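Local structure of intracellular serine protease (4ZOQ) at residues A[42-54]-A[66-80]. The protein probably acts as a subtilisin-like serine endopeptidase that cleaves lanthipeptide precursors, this chain being its N-terminal prodomain. Residues are numbered along the deposited sequence; the frame is centred on the assembly and turned at random.
Sequences SKLLDTAEQFHIH and VTGEKQKLAPFTKKL
Phe76 and Phe51 centre a contact on one side of the prodomain sheet in which helix 42-49 and the turn that ends it pack against helix 70-80, continuing into a strand pair. The helices run roughly antiparallel at 142°, their axes 9.9 Å apart. The first torsion of Phe76 (CG anti to the backbone N, chi1 160°) swings the ring in beside helix 42-49, and Ile53 CD1, just past the end of that helix, sits over one face in a CH-pi contact, 3.6 Å from the ring centroid. Thr47 CG2 meets its edge 3.4 Å from Phe76 CD1, and Leu44 CD1 lies at the rim beside CZ. Replacing Phe76 with alanine would probably open a gap between the helices and leave Ile53 CD1 without its aromatic platform. Phe51 lays one ring face over helix 70-80, with Phe76 CA 4.1 Å from the centroid. The bent Lys72 chain passes the Phe51 edge, and its NZ makes a weak hydrogen bond to His52 O. A Schellman motif with His52 at positive phi ends the first helix. Beyond it His54 and Thr67 form an antiparallel hydrogen-bonded pair: His54 N gives to Thr67 O (2.6 Å), and Thr67 N to His54 O (2.7 Å). Both helices pack against the four-stranded sheet, Leu44, Phe76 and Leu80 resting on Leu33 of strand 31-35 and Ala48 on Ala55 of strand 54-58, at one edge of the sheet within this chain; Val66, in the adjoining strand 63-67, also touches Ala55.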
# COMPACT_ATOMS: atom_id res chain seq x y z
N SER A 42 10.94 28.56 2.79
CA SER A 42 11.98 29.50 2.35
C SER A 42 12.89 29.98 3.48
O SER A 42 14.08 30.14 3.26
CB SER A 42 11.33 30.70 1.66
OG SER A 42 10.38 31.31 2.51
N LYS A 43 12.37 30.15 4.69
CA LYS A 43 13.17 30.76 5.73
C LYS A 43 13.96 29.63 6.36
O LYS A 43 14.98 29.84 7.02
CB LYS A 43 12.27 31.41 6.80
CG LYS A 43 11.42 32.55 6.29
CD LYS A 43 10.66 33.27 7.39
CE LYS A 43 9.99 34.52 6.82
NZ LYS A 43 9.21 35.30 7.83
N LEU A 44 13.52 28.41 6.06
CA LEU A 44 14.18 27.20 6.51
C LEU A 44 15.39 26.89 5.67
O LEU A 44 16.44 26.53 6.20
CB LEU A 44 13.19 26.03 6.44
CG LEU A 44 13.71 24.61 6.60
CD1 LEU A 44 14.30 24.35 7.96
CD2 LEU A 44 12.61 23.62 6.30
N LEU A 45 15.25 27.07 4.36
CA LEU A 45 16.33 26.77 3.42
C LEU A 45 17.43 27.81 3.45
O LEU A 45 18.53 27.54 2.99
CB LEU A 45 15.78 26.64 2.00
CG LEU A 45 14.85 25.48 1.74
CD1 LEU A 45 14.27 25.56 0.35
CD2 LEU A 45 15.62 24.18 1.92
N ASP A 46 17.14 28.98 4.03
CA ASP A 46 18.15 30.04 4.15
C ASP A 46 18.93 29.89 5.43
O ASP A 46 20.12 30.16 5.43
CB ASP A 46 17.51 31.43 4.11
CG ASP A 46 16.88 31.78 2.75
OD1 ASP A 46 17.23 31.17 1.70
OD2 ASP A 46 16.03 32.70 2.74
N THR A 47 18.29 29.50 6.52
CA THR A 47 19.03 29.17 7.73
C THR A 47 19.91 27.92 7.50
O THR A 47 21.01 27.81 8.04
CB THR A 47 18.09 28.92 8.90
OG1 THR A 47 17.25 30.06 9.10
CG2 THR A 47 18.90 28.66 10.16
N ALA A 48 19.45 26.99 6.67
CA ALA A 48 20.20 25.77 6.45
C ALA A 48 21.47 26.03 5.65
O ALA A 48 22.50 25.40 5.89
CB ALA A 48 19.33 24.73 5.72
N GLU A 49 21.40 26.97 4.73
CA GLU A 49 22.53 27.25 3.87
C GLU A 49 23.56 28.09 4.61
O GLU A 49 24.77 27.97 4.39
CB GLU A 49 22.05 27.99 2.63
CG GLU A 49 23.14 28.38 1.67
CD GLU A 49 22.59 29.32 0.61
OE1 GLU A 49 21.34 29.36 0.47
OE2 GLU A 49 23.39 29.99 -0.08
N GLN A 50 23.08 28.79 5.62
CA GLN A 50 23.94 29.64 6.41
C GLN A 50 24.68 28.82 7.46
O GLN A 50 25.62 29.31 8.10
CB GLN A 50 23.06 30.70 7.07
CG GLN A 50 23.62 31.42 8.27
CD GLN A 50 22.55 32.29 8.93
OE1 GLN A 50 21.48 32.52 8.35
NE2 GLN A 50 22.82 32.73 10.16
N PHE A 51 24.30 27.55 7.58
CA PHE A 51 24.97 26.63 8.49
C PHE A 51 25.42 25.41 7.75
O PHE A 51 25.50 24.38 8.34
CB PHE A 51 24.05 26.20 9.64
CG PHE A 51 23.75 27.28 10.64
CD1 PHE A 51 22.72 28.21 10.43
CD2 PHE A 51 24.45 27.34 11.84
CE1 PHE A 51 22.45 29.20 11.39
CE2 PHE A 51 24.19 28.32 12.78
CZ PHE A 51 23.19 29.25 12.56
N HIS A 52 25.59 25.50 6.44
CA HIS A 52 26.07 24.39 5.60
C HIS A 52 25.48 23.03 5.95
O HIS A 52 26.19 22.02 6.06
CB HIS A 52 27.61 24.36 5.65
CG HIS A 52 28.25 23.50 4.58
ND1 HIS A 52 28.00 23.65 3.23
CD2 HIS A 52 29.09 22.45 4.69
CE1 HIS A 52 28.68 22.74 2.55
NE2 HIS A 52 29.35 22.00 3.42
N ILE A 53 24.17 23.01 6.14
CA ILE A 53 23.51 21.75 6.40
C ILE A 53 22.49 21.56 5.29
O ILE A 53 21.86 22.53 4.82
CB ILE A 53 22.82 21.67 7.82
CG1 ILE A 53 21.73 22.72 7.99
CG2 ILE A 53 23.82 21.75 8.98
CD1 ILE A 53 20.35 22.13 7.81
N HIS A 54 22.34 20.34 4.81
CA HIS A 54 21.33 20.15 3.80
C HIS A 54 19.99 19.67 4.33
O HIS A 54 19.85 18.63 4.97
CB HIS A 54 21.85 19.35 2.63
CG HIS A 54 20.78 18.66 1.86
ND1 HIS A 54 20.48 19.04 0.56
CD2 HIS A 54 20.23 17.43 2.02
CE1 HIS A 54 19.58 18.20 0.07
NE2 HIS A 54 19.44 17.20 0.93
N VAL A 66 17.02 17.06 7.69
CA VAL A 66 18.19 17.91 7.72
C VAL A 66 19.40 17.03 8.03
O VAL A 66 19.40 16.24 8.97
CB VAL A 66 18.06 19.06 8.76
CG1 VAL A 66 16.95 20.01 8.35
CG2 VAL A 66 17.79 18.52 10.13
N THR A 67 20.41 17.15 7.18
CA THR A 67 21.63 16.38 7.32
C THR A 67 22.78 17.35 7.18
O THR A 67 22.68 18.36 6.49
CB THR A 67 21.75 15.26 6.25
OG1 THR A 67 21.84 15.85 4.94
CG2 THR A 67 20.54 14.33 6.30
N GLY A 68 23.86 17.06 7.89
CA GLY A 68 25.03 17.92 7.85
C GLY A 68 26.00 17.47 8.92
O GLY A 68 26.07 16.28 9.24
N GLU A 69 26.73 18.41 9.52
CA GLU A 69 27.56 18.00 10.63
C GLU A 69 26.91 18.32 11.96
O GLU A 69 26.38 19.41 12.20
CB GLU A 69 28.94 18.65 10.53
CG GLU A 69 29.90 17.91 9.59
CD GLU A 69 30.40 16.55 10.10
OE1 GLU A 69 29.62 15.80 10.73
OE2 GLU A 69 31.58 16.23 9.84
N LYS A 70 27.02 17.34 12.85
CA LYS A 70 26.24 17.22 14.07
C LYS A 70 26.50 18.27 15.15
O LYS A 70 25.67 18.43 16.05
CB LYS A 70 26.51 15.83 14.63
CG LYS A 70 26.64 14.79 13.52
CD LYS A 70 26.87 13.40 14.08
CE LYS A 70 26.54 12.36 13.03
NZ LYS A 70 26.62 11.01 13.62
N GLN A 71 27.62 18.97 15.06
CA GLN A 71 27.82 20.09 15.96
C GLN A 71 26.95 21.23 15.56
O GLN A 71 26.53 22.03 16.38
CB GLN A 71 29.27 20.53 15.97
CG GLN A 71 29.95 20.20 17.28
CD GLN A 71 31.42 20.53 17.29
OE1 GLN A 71 32.26 19.64 17.40
NE2 GLN A 71 31.75 21.82 17.17
N LYS A 72 26.76 21.34 14.26
CA LYS A 72 26.02 22.45 13.69
C LYS A 72 24.51 22.25 13.52
O LYS A 72 23.80 23.21 13.22
CB LYS A 72 26.71 22.80 12.40
CG LYS A 72 26.34 24.05 11.70
CD LYS A 72 27.36 24.08 10.60
CE LYS A 72 27.15 22.82 9.73
NZ LYS A 72 28.03 22.67 8.52
N LEU A 73 24.02 21.03 13.73
CA LEU A 73 22.58 20.81 13.76
C LEU A 73 21.94 21.56 14.94
O LEU A 73 20.86 22.11 14.80
CB LEU A 73 22.23 19.32 13.83
CG LEU A 73 22.52 18.52 12.55
CD1 LEU A 73 22.43 17.01 12.77
CD2 LEU A 73 21.60 18.93 11.42
N ALA A 74 22.63 21.62 16.08
CA ALA A 74 22.09 22.33 17.24
C ALA A 74 21.99 23.86 17.10
O ALA A 74 20.95 24.44 17.43
CB ALA A 74 22.90 21.98 18.50
N PRO A 75 23.05 24.54 16.58
CA PRO A 75 22.91 25.99 16.33
C PRO A 75 21.96 26.30 15.18
O PRO A 75 21.37 27.39 15.15
CB PRO A 75 24.32 26.43 15.92
CG PRO A 75 25.21 25.29 16.15
CD PRO A 75 24.42 24.06 16.33
N PHE A 76 21.77 25.33 14.29
CA PHE A 76 20.86 25.52 13.18
C PHE A 76 19.47 25.45 13.72
O PHE A 76 18.62 26.27 13.38
CB PHE A 76 21.07 24.44 12.12
CG PHE A 76 19.90 24.28 11.19
CD1 PHE A 76 19.45 25.32 10.40
CD2 PHE A 76 19.21 23.07 11.16
CE1 PHE A 76 18.35 25.16 9.56
CE2 PHE A 76 18.12 22.90 10.33
CZ PHE A 76 17.68 23.95 9.52
N THR A 77 19.25 24.51 14.63
CA THR A 77 17.97 24.37 15.30
C THR A 77 17.69 25.56 16.18
O THR A 77 16.55 25.99 16.30
CB THR A 77 17.90 23.11 16.17
OG1 THR A 77 18.27 21.97 15.39
CG2 THR A 77 16.47 22.92 16.68
N LYS A 78 18.76 26.13 16.73
CA LYS A 78 18.60 27.21 17.69
C LYS A 78 18.39 28.58 17.06
O LYS A 78 17.75 29.43 17.68
CB LYS A 78 19.84 27.26 18.58
CG LYS A 78 19.88 28.40 19.60
CD LYS A 78 21.15 28.29 20.45
CE LYS A 78 21.33 29.49 21.36
NZ LYS A 78 21.01 29.15 22.78
N LYS A 79 18.82 28.78 15.80
CA LYS A 79 18.55 30.05 15.13
C LYS A 79 17.42 29.92 14.14
O LYS A 79 16.86 30.93 13.68
CB LYS A 79 19.80 30.63 14.43
CG LYS A 79 19.61 32.10 13.99
CD LYS A 79 20.84 33.03 14.06
CE LYS A 79 20.92 33.73 15.43
NZ LYS A 79 21.64 35.05 15.45
N LEU A 80 16.99 28.69 13.88
CA LEU A 80 15.82 28.53 13.05
C LEU A 80 14.64 28.77 13.97
O LEU A 80 13.61 29.30 13.56
CB LEU A 80 15.76 27.13 12.45
CG LEU A 80 14.51 26.81 11.63
CD1 LEU A 80 14.48 27.65 10.36
CD2 LEU A 80 14.42 25.32 11.32